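Local coordinates for penicillin-binding protein 2B (Streptococcus pneumoniae, PDB 2WAE) that binds penicillin and probably cross-links adjacent glycan strands of cell-wall peptidoglycan as a transpeptidase of the elongation machinery, at residues 231-236 and 373-378; 310-315 and 356-361. All blocks are in the same frame, centred on the assembly; numbering follows the deposited sequence.

Interaction 1. Residues 231-236 and 373-378; sequences SSIVGS and DSLGTV
The peptide group joining S232 to I233 is the flat element of this contact, and the isobutyl end of L375 lies over the face that it turns to residues 373-378. Both methyls stand above its plane, and CD1 and CD2 of L375 are each 4.0 Å from S232 O. At the flanks of the peptide, L375 CD1 comes 3.7 Å from S232 OG, and L375 CD2 lies 4.3 Å from I233 CG1. S374 OG lies on the same side of the peptide but beyond its N-H edge, between S232 and I233, 3.9 Å from S232 CB and 3.7 Å from I233 CG1. A chi1 of 63° sets this hydroxyl between its own backbone N and carbonyl carbon.

The arrangement joins two modules. The short, weakly bonded helix 231-234, in the dimerisation-family part of the chain, ends before G235, which leaves helical geometry with positive phi (88°). The partner is the type I turn D373-G376, which follows edge strand 370-372 of the transpeptidase sheet and runs into helix 376-379. The turn closes through G376 N to D373 O (2.9 Å), and T377 OG1 donates to S374 O over 2.6 Å, nearly in line with the carbonyl bond (166°). D373 OD2 is tied to Y344 OH on strand 342-348, while Y267 of helix 267-271 also packs on L375 and I233 reaches M358 on strand 355-363.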
ATOM      1  N   SER A 231      -0.176  -6.649  10.075  1.00  9.57           N
ATOM      2  CA  SER A 231      -1.577  -6.953   9.816  1.00  9.65           C
ATOM      3  C   SER A 231      -2.241  -5.869   8.983  1.00 10.78           C
ATOM      4  O   SER A 231      -3.188  -6.134   8.250  1.00 12.57           O
ATOM      5  CB  SER A 231      -2.344  -7.154  11.120  1.00  7.98           C
ATOM      6  OG  SER A 231      -2.473  -5.935  11.824  1.00  7.19           O
ATOM      7  N   SER A 232      -1.734  -4.648   9.106  1.00 11.69           N
ATOM      8  CA  SER A 232      -2.256  -3.488   8.392  1.00 11.58           C
ATOM      9  C   SER A 232      -1.879  -3.525   6.906  1.00 11.20           C
ATOM     10  O   SER A 232      -2.666  -3.145   6.043  1.00 11.06           O
ATOM     11  CB  SER A 232      -1.724  -2.216   9.061  1.00 10.17           C
ATOM     12  OG  SER A 232      -2.694  -1.189   9.033  1.00 12.95           O
ATOM     13  N   ILE A 233      -0.677  -4.008   6.615  1.00 12.19           N
ATOM     14  CA  ILE A 233      -0.173  -4.088   5.246  1.00 14.20           C
ATOM     15  C   ILE A 233      -0.803  -5.211   4.427  1.00 13.19           C
ATOM     16  O   ILE A 233      -0.924  -5.124   3.209  1.00 12.73           O
ATOM     17  CB  ILE A 233       1.355  -4.270   5.198  1.00 13.92           C
ATOM     18  CG1 ILE A 233       2.046  -3.213   6.050  1.00 18.99           C
ATOM     19  CG2 ILE A 233       1.857  -4.082   3.784  1.00 16.71           C
ATOM     20  CD1 ILE A 233       3.551  -3.165   5.831  1.00 24.39           C
ATOM     21  N   VAL A 234      -1.189  -6.285   5.096  1.00 14.47           N
ATOM     22  CA  VAL A 234      -1.805  -7.415   4.419  1.00 15.20           C
ATOM     23  C   VAL A 234      -3.041  -7.012   3.612  1.00 16.16           C
ATOM     24  O   VAL A 234      -3.275  -7.550   2.530  1.00 16.41           O
ATOM     25  CB  VAL A 234      -2.170  -8.498   5.428  1.00 14.90           C
ATOM     26  CG1 VAL A 234      -3.271  -9.394   4.883  1.00 17.05           C
ATOM     27  CG2 VAL A 234      -0.926  -9.272   5.805  1.00 13.32           C
ATOM     28  N   GLY A 235      -3.815  -6.061   4.123  1.00 16.12           N
ATOM     29  CA  GLY A 235      -5.001  -5.594   3.418  1.00 16.77           C
ATOM     30  C   GLY A 235      -6.241  -6.403   3.744  1.00 17.61           C
ATOM     31  O   GLY A 235      -6.227  -7.259   4.633  1.00 17.31           O
ATOM     32  N   SER A 236      -7.323  -6.131   3.022  1.00 18.49           N
ATOM     33  CA  SER A 236      -8.577  -6.848   3.243  1.00 19.05           C
ATOM     34  C   SER A 236      -9.053  -7.683   2.046  1.00 18.07           C
ATOM     35  O   SER A 236      -8.626  -7.466   0.911  1.00 17.38           O
ATOM     36  CB  SER A 236      -9.668  -5.879   3.725  1.00 19.20           C
ATOM     37  OG  SER A 236      -9.839  -4.786   2.835  1.00 21.34           O
ATOM     38  N   ASP A 373       1.143   2.859  12.656  1.00 21.64           N
ATOM     39  CA  ASP A 373       0.807   3.413  11.349  1.00 21.47           C
ATOM     40  C   ASP A 373       1.876   3.086  10.322  1.00 20.90           C
ATOM     41  O   ASP A 373       2.463   4.001   9.753  1.00 19.56           O
ATOM     42  CB  ASP A 373       0.657   4.937  11.419  1.00 22.86           C
ATOM     43  CG  ASP A 373       0.106   5.545  10.127  1.00 25.12           C
ATOM     44  OD1 ASP A 373      -0.514   4.824   9.317  1.00 36.56           O
ATOM     45  OD2 ASP A 373       0.271   6.764   9.916  1.00 25.73           O
ATOM     46  N   SER A 374       2.115   1.795  10.087  1.00 21.55           N
ATOM     47  CA  SER A 374       3.061   1.309   9.074  1.00 20.66           C
ATOM     48  C   SER A 374       2.675   1.747   7.652  1.00 20.58           C
ATOM     49  O   SER A 374       3.533   1.858   6.778  1.00 21.36           O
ATOM     50  CB  SER A 374       3.168  -0.220   9.135  1.00 20.67           C
ATOM     51  OG  SER A 374       1.920  -0.820   8.816  1.00 25.62           O
ATOM     52  N   LEU A 375       1.392   1.999   7.411  1.00 19.88           N
ATOM     53  CA  LEU A 375       0.952   2.448   6.093  1.00 20.11           C
ATOM     54  C   LEU A 375       1.251   3.921   5.910  1.00 19.19           C
ATOM     55  O   LEU A 375       1.127   4.446   4.807  1.00 20.29           O
ATOM     56  CB  LEU A 375      -0.551   2.247   5.896  1.00 20.84           C
ATOM     57  CG  LEU A 375      -1.078   0.817   5.939  1.00 20.79           C
ATOM     58  CD1 LEU A 375      -2.599   0.859   5.899  1.00 22.11           C
ATOM     59  CD2 LEU A 375      -0.498   0.028   4.791  1.00 12.34           C
ATOM     60  N   GLY A 376       1.629   4.584   6.995  1.00 18.39           N
ATOM     61  CA  GLY A 376       1.978   5.991   6.923  1.00 17.98           C
ATOM     62  C   GLY A 376       3.191   6.157   6.038  1.00 18.66           C
ATOM     63  O   GLY A 376       3.362   7.211   5.418  1.00 19.90           O
ATOM     64  N   THR A 377       4.026   5.114   5.991  1.00 17.52           N
ATOM     65  CA  THR A 377       5.267   5.117   5.201  1.00 16.33           C
ATOM     66  C   THR A 377       5.038   5.291   3.692  1.00 17.64           C
ATOM     67  O   THR A 377       5.947   5.691   2.962  1.00 17.06           O
ATOM     68  CB  THR A 377       6.111   3.846   5.466  1.00 13.62           C
ATOM     69  OG1 THR A 377       5.348   2.680   5.144  1.00 12.14           O
ATOM     70  CG2 THR A 377       6.524   3.763   6.930  1.00 11.33           C
ATOM     71  N   VAL A 378       3.829   4.980   3.224  1.00 17.71           N
ATOM     72  CA  VAL A 378       3.531   5.077   1.793  1.00 18.89           C
ATOM     73  C   VAL A 378       2.388   6.042   1.504  1.00 20.91           C
ATOM     74  O   VAL A 378       2.171   6.423   0.354  1.00 23.37           O
ATOM     75  CB  VAL A 378       3.228   3.696   1.140  1.00 17.68           C
ATOM     76  CG1 VAL A 378       4.466   2.826   1.101  1.00 17.06           C
ATOM     77  CG2 VAL A 378       2.119   2.968   1.862  1.00 13.68           C
TER

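Interaction 2. Residues 310-315 and 356-361; sequences LTIDLA and LSMSGL. Unlike the reference sequence in segment 356-361: L361 (reference Ile).
A bridging water makes the shortest polar bond here: it accepts from D313 N over 2.7 Å and donates to L356 O over 2.8 Å. Direct bonding is excluded by the spacing, since D313 N and L356 O are 4.4 Å apart, so the water fills the step between the two backbones. The same carbonyl is flanked by carbon as well, with I312 CG2 3.6 Å from L356 O. I312 reaches it because CG2 is anti to the backbone N while CG1 runs beside that N (chi1 -51°); this sends the longer branch the other way, along the strand, where I312 CD1 touches M358 CG at 4.0 Å. The two side chains cross at about a right angle, and M358 bends at its thioether (chi3 -56°).

L356 and S357 both face A347, a classic beta bulge in strand 355-363 of the antiparallel transpeptidase sheet. Opposite lies the connection from strand 307-310 to helix 314-333. D313 is the N-cap of that helix: its OD1 accepts a weak bond from A315 N at 3.1 Å, with an N-H...O angle of 133°. Q317 on the helix packs on I312 and donates through NE2 to M358 O. T311 OG1 is bonded to V355 O, one residue before the strand segment, and I312 pairs through its backbone with A66.

Across the two segments, then, polar linkage rests on one water, and the remainder is van der Waals contact, one methyl of I312 against the carbonyl oxygen of L356 and the other against the M358 chain. By taking one backbone N-H and giving to one carbonyl, the water links the two backbones at a spacing too wide for a direct strand-like pair.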
ATOM      1  N   LEU A 310       6.792 -12.697   2.276  1.00  9.55           N
ATOM      2  CA  LEU A 310       7.292 -11.321   2.289  1.00 10.01           C
ATOM      3  C   LEU A 310       8.813 -11.186   2.452  1.00 10.57           C
ATOM      4  O   LEU A 310       9.523 -12.125   2.809  1.00 10.42           O
ATOM      5  CB  LEU A 310       6.561 -10.497   3.350  1.00  8.96           C
ATOM      6  CG  LEU A 310       5.035 -10.589   3.364  1.00  7.56           C
ATOM      7  CD1 LEU A 310       4.450  -9.521   4.282  1.00  2.82           C
ATOM      8  CD2 LEU A 310       4.488 -10.456   1.961  1.00  7.35           C
ATOM      9  N   THR A 311       9.324  -9.993   2.187  1.00 15.01           N
ATOM     10  CA  THR A 311      10.734  -9.714   2.451  1.00 15.75           C
ATOM     11  C   THR A 311      10.963  -9.242   3.880  1.00 16.78           C
ATOM     12  O   THR A 311      12.112  -9.147   4.310  1.00 17.39           O
ATOM     13  CB  THR A 311      11.294  -8.648   1.514  1.00 14.91           C
ATOM     14  OG1 THR A 311      10.477  -7.479   1.595  1.00 17.58           O
ATOM     15  CG2 THR A 311      11.313  -9.152   0.096  1.00 11.89           C
ATOM     16  N   ILE A 312       9.879  -8.942   4.600  1.00 18.72           N
ATOM     17  CA  ILE A 312       9.950  -8.463   5.990  1.00 20.21           C
ATOM     18  C   ILE A 312       9.887  -9.615   6.992  1.00 20.30           C
ATOM     19  O   ILE A 312       9.042 -10.496   6.876  1.00 20.27           O
ATOM     20  CB  ILE A 312       8.790  -7.490   6.348  1.00 21.30           C
ATOM     21  CG1 ILE A 312       8.657  -6.357   5.327  1.00 23.16           C
ATOM     22  CG2 ILE A 312       8.928  -6.958   7.781  1.00 17.06           C
ATOM     23  CD1 ILE A 312       7.390  -5.528   5.506  1.00 18.94           C
ATOM     24  N   ASP A 313      10.767  -9.574   7.989  1.00 21.24           N
ATOM     25  CA  ASP A 313      10.794 -10.552   9.071  1.00 23.01           C
ATOM     26  C   ASP A 313      10.122 -10.009  10.332  1.00 21.70           C
ATOM     27  O   ASP A 313      10.556  -8.988  10.871  1.00 18.75           O
ATOM     28  CB  ASP A 313      12.249 -10.913   9.396  1.00 23.38           C
ATOM     29  CG  ASP A 313      12.362 -12.194  10.206  1.00 34.42           C
ATOM     30  OD1 ASP A 313      11.839 -12.231  11.342  1.00 45.58           O
ATOM     31  OD2 ASP A 313      12.963 -13.179   9.712  1.00 46.26           O
ATOM     32  N   LEU A 314       9.091 -10.697  10.821  1.00 20.74           N
ATOM     33  CA  LEU A 314       8.396 -10.241  12.022  1.00 20.92           C
ATOM     34  C   LEU A 314       9.313  -9.811  13.153  1.00 21.11           C
ATOM     35  O   LEU A 314       9.132  -8.730  13.714  1.00 22.27           O
ATOM     36  CB  LEU A 314       7.367 -11.249  12.528  1.00 22.69           C
ATOM     37  CG  LEU A 314       5.886 -10.908  12.324  1.00 22.40           C
ATOM     38  CD1 LEU A 314       5.599 -10.514  10.899  1.00 22.42           C
ATOM     39  CD2 LEU A 314       5.026 -12.086  12.707  1.00 25.01           C
ATOM     40  N   ALA A 315      10.291 -10.641  13.498  1.00 20.41           N
ATOM     41  CA  ALA A 315      11.199 -10.283  14.580  1.00 19.45           C
ATOM     42  C   ALA A 315      11.826  -8.903  14.356  1.00 20.81           C
ATOM     43  O   ALA A 315      11.800  -8.051  15.244  1.00 22.18           O
ATOM     44  CB  ALA A 315      12.260 -11.348  14.771  1.00 19.69           C
ATOM     45  N   LEU A 356      12.816  -4.322   4.090  1.00 19.76           N
ATOM     46  CA  LEU A 356      13.241  -4.967   5.336  1.00 18.48           C
ATOM     47  C   LEU A 356      12.364  -4.586   6.525  1.00 17.09           C
ATOM     48  O   LEU A 356      12.122  -5.425   7.387  1.00 17.08           O
ATOM     49  CB  LEU A 356      14.709  -4.663   5.646  1.00 18.29           C
ATOM     50  CG  LEU A 356      15.719  -5.020   4.546  1.00 21.15           C
ATOM     51  CD1 LEU A 356      17.111  -4.398   4.806  1.00 13.87           C
ATOM     52  CD2 LEU A 356      15.799  -6.544   4.315  1.00 10.15           C
ATOM     53  N   SER A 357      11.915  -3.331   6.585  1.00 16.76           N
ATOM     54  CA  SER A 357      10.823  -2.945   7.486  1.00 19.10           C
ATOM     55  C   SER A 357      10.162  -1.633   7.082  1.00 19.51           C
ATOM     56  O   SER A 357      10.796  -0.739   6.519  1.00 20.91           O
ATOM     57  CB  SER A 357      11.276  -2.846   8.931  1.00 17.37           C
ATOM     58  OG  SER A 357      12.117  -1.714   9.066  1.00 31.99           O
ATOM     59  N   MET A 358       8.869  -1.536   7.350  1.00 19.56           N
ATOM     60  CA  MET A 358       8.186  -0.276   7.180  1.00 21.92           C
ATOM     61  C   MET A 358       7.416  -0.011   8.465  1.00 21.12           C
ATOM     62  O   MET A 358       6.358  -0.586   8.703  1.00 23.71           O
ATOM     63  CB  MET A 358       7.320  -0.264   5.915  1.00 20.97           C
ATOM     64  CG  MET A 358       6.607  -1.560   5.639  1.00 24.69           C
ATOM     65  SD  MET A 358       5.848  -1.571   4.006  1.00 30.90           S
ATOM     66  CE  MET A 358       4.791  -0.125   4.050  1.00 31.97           C
ATOM     67  N   SER A 359       7.989   0.826   9.321  1.00 20.54           N
ATOM     68  CA  SER A 359       7.412   1.091  10.634  1.00 20.48           C
ATOM     69  C   SER A 359       6.905   2.522  10.752  1.00 19.67           C
ATOM     70  O   SER A 359       7.473   3.459  10.186  1.00 20.01           O
ATOM     71  CB  SER A 359       8.421   0.823  11.758  1.00 19.98           C
ATOM     72  OG  SER A 359       8.846  -0.531  11.771  1.00 28.65           O
ATOM     73  N   GLY A 360       5.838   2.677  11.518  1.00 18.45           N
ATOM     74  CA  GLY A 360       5.284   3.986  11.788  1.00 18.58           C
ATOM     75  C   GLY A 360       4.560   4.035  13.120  1.00 17.85           C
ATOM     76  O   GLY A 360       3.926   3.062  13.553  1.00 17.21           O
ATOM     77  N   LEU A 361       4.659   5.190  13.760  1.00 16.41           N
ATOM     78  CA  LEU A 361       3.939   5.446  14.991  1.00 18.61           C
ATOM     79  C   LEU A 361       3.229   6.794  14.872  1.00 17.81           C
ATOM     80  O   LEU A 361       3.864   7.838  14.716  1.00 18.15           O
ATOM     81  CB  LEU A 361       4.889   5.410  16.190  1.00 18.36           C
ATOM     82  CG  LEU A 361       4.187   5.481  17.545  1.00 22.69           C
ATOM     83  CD1 LEU A 361       3.475   4.157  17.923  1.00 17.68           C
ATOM     84  CD2 LEU A 361       5.170   5.929  18.616  1.00 18.61           C
TER
HETATM   85  O   HOH W   1      13.014  -8.051   7.601  1.00 28.53           O

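M358 ties the two contacts together. Its CG meets I312 in interaction 2, while the far end of the same side chain reaches interaction 1: M358 SD lies 3.3 Å from I233 CD1, and M358 CE lies 3.1 Å from T377 OG1, both tight. Backbone adds to the link, for D373 N is 2.9 Å from G360 O, a probable hydrogen bond between strand 355-363 and the chain leaving strand 370-372. The centres are about 10 Å apart, with interaction 2 nested in sequence inside the loop that interaction 1 closes. Both lie away from S386, the probable acyl-ester nucleophile, and from the zinc site; interaction 1 joins the dimerisation and transpeptidase parts of the chain.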